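Local atomic coordinates of magnesium transporter (Enterococcus faecalis, PDB entry 2OUX), a protein that probably carries magnesium ions across the cell membrane as a homodimer, the cytosolic part of which, present here, binds magnesium ions. Residues A13-T18 with G40-S45; E29-L34 with N56-K61. One frame throughout, in Å; residues are numbered along the deposited sequence.

Contact 1 of 2, residues A13-T18 with G40-S45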
ATOM      1  N   ALA A  13      15.729   4.835 -26.059  1.00 44.01           N
ATOM      2  CA  ALA A  13      16.565   5.190 -27.205  1.00 44.00           C
ATOM      3  C   ALA A  13      17.147   6.595 -27.064  1.00 43.76           C
ATOM      4  O   ALA A  13      18.332   6.812 -27.328  1.00 44.36           O
ATOM      5  CB  ALA A  13      15.753   5.085 -28.499  1.00 44.68           C
ATOM      6  N   LEU A  14      16.308   7.547 -26.665  1.00 42.60           N
ATOM      7  CA  LEU A  14      16.755   8.920 -26.464  1.00 42.44           C
ATOM      8  C   LEU A  14      17.770   8.915 -25.330  1.00 41.88           C
ATOM      9  O   LEU A  14      18.820   9.552 -25.412  1.00 40.01           O
ATOM     10  CB  LEU A  14      15.576   9.822 -26.084  1.00 43.94           C
ATOM     11  CG  LEU A  14      14.720  10.488 -27.171  1.00 45.50           C
ATOM     12  CD1 LEU A  14      14.136   9.460 -28.142  1.00 45.43           C
ATOM     13  CD2 LEU A  14      13.617  11.265 -26.483  1.00 46.05           C
ATOM     14  N   LEU A  15      17.439   8.185 -24.269  1.00 41.63           N
ATOM     15  CA  LEU A  15      18.303   8.071 -23.099  1.00 41.83           C
ATOM     16  C   LEU A  15      19.682   7.536 -23.474  1.00 40.71           C
ATOM     17  O   LEU A  15      20.697   8.079 -23.045  1.00 39.88           O
ATOM     18  CB  LEU A  15      17.671   7.139 -22.069  1.00 43.12           C
ATOM     19  CG  LEU A  15      17.370   7.655 -20.664  1.00 43.61           C
ATOM     20  CD1 LEU A  15      16.940   6.469 -19.807  1.00 45.02           C
ATOM     21  CD2 LEU A  15      18.591   8.321 -20.055  1.00 44.20           C
ATOM     22  N   LEU A  16      19.712   6.463 -24.261  1.00 41.24           N
ATOM     23  CA  LEU A  16      20.977   5.858 -24.695  1.00 44.16           C
ATOM     24  C   LEU A  16      21.844   6.857 -25.457  1.00 44.79           C
ATOM     25  O   LEU A  16      23.069   6.843 -25.351  1.00 42.21           O
ATOM     26  CB  LEU A  16      20.719   4.639 -25.593  1.00 43.71           C
ATOM     27  CG  LEU A  16      21.011   3.255 -24.991  1.00 45.93           C
ATOM     28  CD1 LEU A  16      20.581   2.153 -25.959  1.00 44.82           C
ATOM     29  CD2 LEU A  16      22.489   3.136 -24.674  1.00 43.29           C
ATOM     30  N   GLU A  17      21.199   7.719 -26.232  1.00 47.02           N
ATOM     31  CA  GLU A  17      21.926   8.709 -27.004  1.00 49.20           C
ATOM     32  C   GLU A  17      22.536   9.798 -26.129  1.00 48.75           C
ATOM     33  O   GLU A  17      23.693  10.166 -26.324  1.00 48.18           O
ATOM     34  CB  GLU A  17      21.013   9.321 -28.071  1.00 50.79           C
ATOM     35  CG  GLU A  17      20.883   8.448 -29.314  1.00 55.68           C
ATOM     36  CD  GLU A  17      22.216   8.269 -30.045  1.00 59.00           C
ATOM     37  OE1 GLU A  17      22.770   9.278 -30.536  1.00 60.38           O
ATOM     38  OE2 GLU A  17      22.712   7.123 -30.127  1.00 60.59           O
ATOM     39  N   THR A  18      21.777  10.310 -25.166  1.00 48.33           N
ATOM     40  CA  THR A  18      22.316  11.349 -24.299  1.00 49.76           C
ATOM     41  C   THR A  18      23.480  10.738 -23.536  1.00 51.41           C
ATOM     42  O   THR A  18      24.437  11.424 -23.181  1.00 52.09           O
ATOM     43  CB  THR A  18      21.283  11.859 -23.272  1.00 50.01           C
ATOM     44  OG1 THR A  18      21.130  10.893 -22.228  1.00 50.19           O
ATOM     45  CG2 THR A  18      19.936  12.099 -23.940  1.00 50.23           C
ATOM     46  N   GLY A  40      15.679   0.569 -13.706  1.00 27.84           N
ATOM     47  CA  GLY A  40      16.323  -0.730 -13.631  1.00 29.31           C
ATOM     48  C   GLY A  40      16.374  -1.452 -14.969  1.00 30.45           C
ATOM     49  O   GLY A  40      17.384  -2.064 -15.320  1.00 31.69           O
ATOM     50  N   GLN A  41      15.284  -1.392 -15.723  1.00 30.96           N
ATOM     51  CA  GLN A  41      15.236  -2.045 -17.022  1.00 31.54           C
ATOM     52  C   GLN A  41      16.221  -1.393 -17.986  1.00 32.62           C
ATOM     53  O   GLN A  41      16.963  -2.082 -18.688  1.00 33.16           O
ATOM     54  CB  GLN A  41      13.816  -1.982 -17.587  1.00 32.67           C
ATOM     55  CG  GLN A  41      12.813  -2.745 -16.740  1.00 33.62           C
ATOM     56  CD  GLN A  41      13.217  -4.197 -16.548  1.00 33.34           C
ATOM     57  OE1 GLN A  41      13.131  -5.000 -17.476  1.00 35.11           O
ATOM     58  NE2 GLN A  41      13.672  -4.535 -15.344  1.00 29.91           N
ATOM     59  N   PHE A  42      16.222  -0.064 -18.020  1.00 33.51           N
ATOM     60  CA  PHE A  42      17.139   0.667 -18.881  1.00 33.80           C
ATOM     61  C   PHE A  42      18.556   0.217 -18.551  1.00 34.54           C
ATOM     62  O   PHE A  42      19.290  -0.228 -19.427  1.00 35.79           O
ATOM     63  CB  PHE A  42      17.019   2.176 -18.646  1.00 32.53           C
ATOM     64  CG  PHE A  42      18.024   2.987 -19.415  1.00 32.65           C
ATOM     65  CD1 PHE A  42      17.897   3.155 -20.794  1.00 32.05           C
ATOM     66  CD2 PHE A  42      19.112   3.557 -18.769  1.00 29.25           C
ATOM     67  CE1 PHE A  42      18.843   3.878 -21.517  1.00 31.76           C
ATOM     68  CE2 PHE A  42      20.059   4.279 -19.480  1.00 30.64           C
ATOM     69  CZ  PHE A  42      19.926   4.441 -20.861  1.00 30.38           C
ATOM     70  N   TYR A  43      18.920   0.315 -17.276  1.00 34.42           N
ATOM     71  CA  TYR A  43      20.248  -0.074 -16.807  1.00 34.29           C
ATOM     72  C   TYR A  43      20.640  -1.517 -17.110  1.00 36.45           C
ATOM     73  O   TYR A  43      21.792  -1.794 -17.435  1.00 37.37           O
ATOM     74  CB  TYR A  43      20.357   0.177 -15.303  1.00 31.56           C
ATOM     75  CG  TYR A  43      21.585  -0.412 -14.632  1.00 32.37           C
ATOM     76  CD1 TYR A  43      21.585  -1.721 -14.148  1.00 30.01           C
ATOM     77  CD2 TYR A  43      22.727   0.361 -14.429  1.00 33.41           C
ATOM     78  CE1 TYR A  43      22.695  -2.244 -13.471  1.00 30.78           C
ATOM     79  CE2 TYR A  43      23.842  -0.150 -13.756  1.00 32.59           C
ATOM     80  CZ  TYR A  43      23.820  -1.449 -13.275  1.00 32.25           C
ATOM     81  OH  TYR A  43      24.912  -1.932 -12.581  1.00 29.78           O
ATOM     82  N   GLN A  44      19.688  -2.435 -17.000  1.00 37.97           N
ATOM     83  CA  GLN A  44      19.974  -3.841 -17.261  1.00 40.48           C
ATOM     84  C   GLN A  44      20.066  -4.158 -18.752  1.00 41.07           C
ATOM     85  O   GLN A  44      20.270  -5.306 -19.134  1.00 40.96           O
ATOM     86  CB  GLN A  44      18.909  -4.722 -16.595  1.00 40.18           C
ATOM     87  CG  GLN A  44      19.016  -4.750 -15.078  1.00 44.01           C
ATOM     88  CD  GLN A  44      17.881  -5.511 -14.414  1.00 46.60           C
ATOM     89  OE1 GLN A  44      17.738  -6.725 -14.586  1.00 46.12           O
ATOM     90  NE2 GLN A  44      17.063  -4.797 -13.652  1.00 47.33           N
ATOM     91  N   SER A  45      19.911  -3.140 -19.592  1.00 41.60           N
ATOM     92  CA  SER A  45      19.995  -3.339 -21.034  1.00 42.64           C
ATOM     93  C   SER A  45      21.364  -2.874 -21.524  1.00 43.02           C
ATOM     94  O   SER A  45      21.866  -3.345 -22.542  1.00 44.47           O
ATOM     95  CB  SER A  45      18.909  -2.537 -21.754  1.00 43.70           C
ATOM     96  OG  SER A  45      19.205  -1.149 -21.738  1.00 45.06           O
TER
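Leu15 of helix 8-20 and Phe42 of helix 36-43 make the main apolar contact. Leu15 CD1 sits over the centre of the Phe42 ring, in a CH-pi contact with the centroid at 3.4 Å and only 5° off the ring normal, so that the methyl meets all six ring carbons at nearly equal range. The rest of Leu15 leans on one side of the ring, where its CB comes within 3.5 Å of Phe42 CE1. A chi1 of 175° sets CG of Phe42 opposite the backbone N of that residue, which carries the ring across to Leu15. These helices belong to the all-helical N-terminal domain of MgtE, where Phe27 of helix 24-31 touches both Leu15 and Phe42, and Phe12 meets Phe42 edge-to-face. Leu16 adds a looser contact, its CG lying 4.1 Å from Phe42 CE1, while the backbone N of Leu16 lies at the Phe42 ring edge, near the ring plane. Within helix 8-20, Thr18 OG1 donates to Leu15 O at 3.0 Å, one turn back, the donor OG1 standing 21° out of the carbonyl plane of Leu15. Near the end of segment 40-45, Ser45 N bonds to Phe42 O at 3.0 Å.

Contact 2 of 2, residues E29-L34 with N56-K61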
ATOM      1  N   GLU A  29      18.195  14.394 -16.305  1.00 36.94           N
ATOM      2  CA  GLU A  29      16.799  14.841 -16.389  1.00 38.30           C
ATOM      3  C   GLU A  29      15.877  13.719 -16.843  1.00 37.08           C
ATOM      4  O   GLU A  29      14.822  13.496 -16.252  1.00 36.81           O
ATOM      5  CB  GLU A  29      16.637  15.996 -17.386  1.00 41.21           C
ATOM      6  CG  GLU A  29      17.109  17.365 -16.928  1.00 46.88           C
ATOM      7  CD  GLU A  29      16.932  18.415 -18.024  1.00 48.86           C
ATOM      8  OE1 GLU A  29      15.773  18.703 -18.398  1.00 49.96           O
ATOM      9  OE2 GLU A  29      17.952  18.941 -18.518  1.00 49.94           O
ATOM     10  N   LEU A  30      16.272  13.038 -17.916  1.00 35.62           N
ATOM     11  CA  LEU A  30      15.481  11.947 -18.475  1.00 34.76           C
ATOM     12  C   LEU A  30      15.444  10.738 -17.542  1.00 32.12           C
ATOM     13  O   LEU A  30      14.375  10.300 -17.128  1.00 32.39           O
ATOM     14  CB  LEU A  30      16.049  11.535 -19.838  1.00 35.07           C
ATOM     15  CG  LEU A  30      15.953  12.569 -20.967  1.00 36.45           C
ATOM     16  CD1 LEU A  30      16.705  12.068 -22.190  1.00 37.34           C
ATOM     17  CD2 LEU A  30      14.492  12.827 -21.303  1.00 36.57           C
ATOM     18  N   PHE A  31      16.622  10.220 -17.210  1.00 29.22           N
ATOM     19  CA  PHE A  31      16.754   9.062 -16.340  1.00 29.01           C
ATOM     20  C   PHE A  31      15.967   9.234 -15.045  1.00 28.46           C
ATOM     21  O   PHE A  31      15.149   8.386 -14.689  1.00 27.82           O
ATOM     22  CB  PHE A  31      18.233   8.819 -16.009  1.00 27.19           C
ATOM     23  CG  PHE A  31      18.482   7.571 -15.191  1.00 27.55           C
ATOM     24  CD1 PHE A  31      18.501   6.313 -15.793  1.00 28.92           C
ATOM     25  CD2 PHE A  31      18.668   7.654 -13.815  1.00 27.01           C
ATOM     26  CE1 PHE A  31      18.700   5.149 -15.031  1.00 27.49           C
ATOM     27  CE2 PHE A  31      18.864   6.502 -13.042  1.00 27.92           C
ATOM     28  CZ  PHE A  31      18.882   5.247 -13.651  1.00 27.96           C
ATOM     29  N   LEU A  32      16.214  10.341 -14.353  1.00 29.13           N
ATOM     30  CA  LEU A  32      15.559  10.620 -13.084  1.00 29.07           C
ATOM     31  C   LEU A  32      14.065  10.892 -13.217  1.00 28.72           C
ATOM     32  O   LEU A  32      13.371  11.005 -12.226  1.00 29.89           O
ATOM     33  CB  LEU A  32      16.267  11.790 -12.382  1.00 30.14           C
ATOM     34  CG  LEU A  32      17.274  11.513 -11.250  1.00 30.60           C
ATOM     35  CD1 LEU A  32      17.855  10.113 -11.350  1.00 30.99           C
ATOM     36  CD2 LEU A  32      18.388  12.560 -11.298  1.00 30.46           C
ATOM     37  N   ALA A  33      13.567  11.001 -14.443  1.00 30.75           N
ATOM     38  CA  ALA A  33      12.138  11.230 -14.661  1.00 30.32           C
ATOM     39  C   ALA A  33      11.435   9.868 -14.736  1.00 29.13           C
ATOM     40  O   ALA A  33      10.212   9.771 -14.638  1.00 28.27           O
ATOM     41  CB  ALA A  33      11.916  12.010 -15.959  1.00 30.48           C
ATOM     42  N   LEU A  34      12.225   8.821 -14.928  1.00 29.66           N
ATOM     43  CA  LEU A  34      11.700   7.462 -15.005  1.00 29.25           C
ATOM     44  C   LEU A  34      11.494   6.910 -13.594  1.00 26.97           C
ATOM     45  O   LEU A  34      12.224   7.259 -12.671  1.00 23.68           O
ATOM     46  CB  LEU A  34      12.691   6.545 -15.735  1.00 31.69           C
ATOM     47  CG  LEU A  34      13.081   6.749 -17.200  1.00 32.67           C
ATOM     48  CD1 LEU A  34      14.259   5.856 -17.522  1.00 31.90           C
ATOM     49  CD2 LEU A  34      11.910   6.415 -18.104  1.00 34.09           C
ATOM     50  N   ASN A  56      29.092   7.434 -13.524  1.00 40.17           N
ATOM     51  CA  ASN A  56      29.675   8.770 -13.444  1.00 41.45           C
ATOM     52  C   ASN A  56      28.633   9.892 -13.362  1.00 42.03           C
ATOM     53  O   ASN A  56      28.942  10.995 -12.915  1.00 42.43           O
ATOM     54  CB  ASN A  56      30.594   9.027 -14.648  1.00 42.16           C
ATOM     55  CG  ASN A  56      31.737   8.024 -14.743  1.00 42.85           C
ATOM     56  OD1 ASN A  56      32.361   7.675 -13.737  1.00 42.01           O
ATOM     57  ND2 ASN A  56      32.029   7.573 -15.960  1.00 41.61           N
ATOM     58  N   TYR A  57      27.402   9.622 -13.784  1.00 41.78           N
ATOM     59  CA  TYR A  57      26.367  10.650 -13.759  1.00 42.12           C
ATOM     60  C   TYR A  57      25.375  10.525 -12.612  1.00 40.90           C
ATOM     61  O   TYR A  57      24.528  11.399 -12.421  1.00 40.07           O
ATOM     62  CB  TYR A  57      25.600  10.662 -15.080  1.00 45.63           C
ATOM     63  CG  TYR A  57      26.463  10.894 -16.299  1.00 49.80           C
ATOM     64  CD1 TYR A  57      27.434  11.893 -16.311  1.00 52.41           C
ATOM     65  CD2 TYR A  57      26.304  10.118 -17.444  1.00 52.55           C
ATOM     66  CE1 TYR A  57      28.219  12.120 -17.437  1.00 54.46           C
ATOM     67  CE2 TYR A  57      27.083  10.335 -18.574  1.00 55.60           C
ATOM     68  CZ  TYR A  57      28.040  11.336 -18.561  1.00 55.43           C
ATOM     69  OH  TYR A  57      28.806  11.558 -19.677  1.00 59.59           O
ATOM     70  N   LEU A  58      25.472   9.443 -11.848  1.00 39.38           N
ATOM     71  CA  LEU A  58      24.558   9.232 -10.735  1.00 39.01           C
ATOM     72  C   LEU A  58      25.302   9.058  -9.425  1.00 38.55           C
ATOM     73  O   LEU A  58      26.336   8.399  -9.370  1.00 39.09           O
ATOM     74  CB  LEU A  58      23.686   8.006 -10.999  1.00 38.19           C
ATOM     75  CG  LEU A  58      22.778   8.150 -12.221  1.00 37.98           C
ATOM     76  CD1 LEU A  58      22.157   6.819 -12.579  1.00 37.09           C
ATOM     77  CD2 LEU A  58      21.717   9.191 -11.928  1.00 36.25           C
ATOM     78  N   SER A  59      24.769   9.671  -8.378  1.00 38.15           N
ATOM     79  CA  SER A  59      25.362   9.586  -7.055  1.00 38.06           C
ATOM     80  C   SER A  59      25.035   8.218  -6.466  1.00 38.01           C
ATOM     81  O   SER A  59      24.156   7.517  -6.960  1.00 39.11           O
ATOM     82  CB  SER A  59      24.769  10.658  -6.151  1.00 37.34           C
ATOM     83  OG  SER A  59      23.411  10.362  -5.861  1.00 37.31           O
ATOM     84  N   PRO A  60      25.750   7.816  -5.407  1.00 37.10           N
ATOM     85  CA  PRO A  60      25.469   6.517  -4.797  1.00 37.00           C
ATOM     86  C   PRO A  60      24.021   6.437  -4.314  1.00 36.62           C
ATOM     87  O   PRO A  60      23.391   5.383  -4.415  1.00 38.71           O
ATOM     88  CB  PRO A  60      26.480   6.455  -3.659  1.00 36.35           C
ATOM     89  CG  PRO A  60      27.680   7.142  -4.282  1.00 35.97           C
ATOM     90  CD  PRO A  60      27.031   8.359  -4.916  1.00 36.92           C
ATOM     91  N   LYS A  61      23.496   7.543  -3.790  1.00 35.48           N
ATOM     92  CA  LYS A  61      22.112   7.567  -3.328  1.00 35.05           C
ATOM     93  C   LYS A  61      21.193   7.293  -4.504  1.00 32.47           C
ATOM     94  O   LYS A  61      20.325   6.430  -4.433  1.00 34.21           O
ATOM     95  CB  LYS A  61      21.737   8.926  -2.733  1.00 37.52           C
ATOM     96  CG  LYS A  61      22.417   9.256  -1.429  1.00 41.12           C
ATOM     97  CD  LYS A  61      21.890  10.571  -0.861  1.00 45.42           C
ATOM     98  CE  LYS A  61      22.726  11.049   0.334  1.00 47.50           C
ATOM     99  NZ  LYS A  61      22.772  10.066   1.464  1.00 50.18           N
TER
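Leu58 meets Phe31 and Leu32 inside the all-helical MgtE N domain, where the link between helices 48-57 and 60-67 faces segment 29-34. From CB, the Leu58 side chain heads toward that segment, with CG anti to its own carbonyl carbon (chi1 -63°). CB and CG stay back from the contact, which is left to the two methyls. CD1 comes to 3.3 Å from Phe31 CE2, a close approach, and is 3.8 Å from CZ of the same ring; it arrives obliquely to that ring. CD2 lies between two residues, 3.9 Å from Phe31 CD2 and next to CD1 of Leu32. The Leu32 and Leu58 side chains run alongside one another, pointing opposite ways. Phe31 is further packed by Phe27, Phe42 and Met66, the last on helix 60-67. A type I turn spans Phe31 to Leu34, with Leu34 N bonded to Phe31 O. Next to Leu58 in the chain, Ser59 is the N-cap of helix 60-67, and the carbonyl oxygen of Leu58 is hydrogen-bonded to the hydroxyl of Tyr88. The last methyl pair is Leu32 CD1 against Leu58 CD2, at 4.0 Å.

In the fold
The centres of contacts 1 and 2 lie about 11 Å apart, away from the magnesium sites. Their segments alternate along the chain: 13-18, 29-34, 40-45, then 56-61. Helix 24-31 comes between helices 8-20 and 36-43 in the chain, and its residues touch both. The contacts touch directly: Leu15 CD1 packs on Leu34 CD1 at 3.6 Å, and Thr18 CG2 on Leu30 CD1 at 3.7 Å. Phe42 and Phe31 also meet, so apolar side chains run from Leu15 through Phe42 and Phe31 to Leu58, in the loop between helices 48-57 and 60-67 of the cytosolic N-terminal domain.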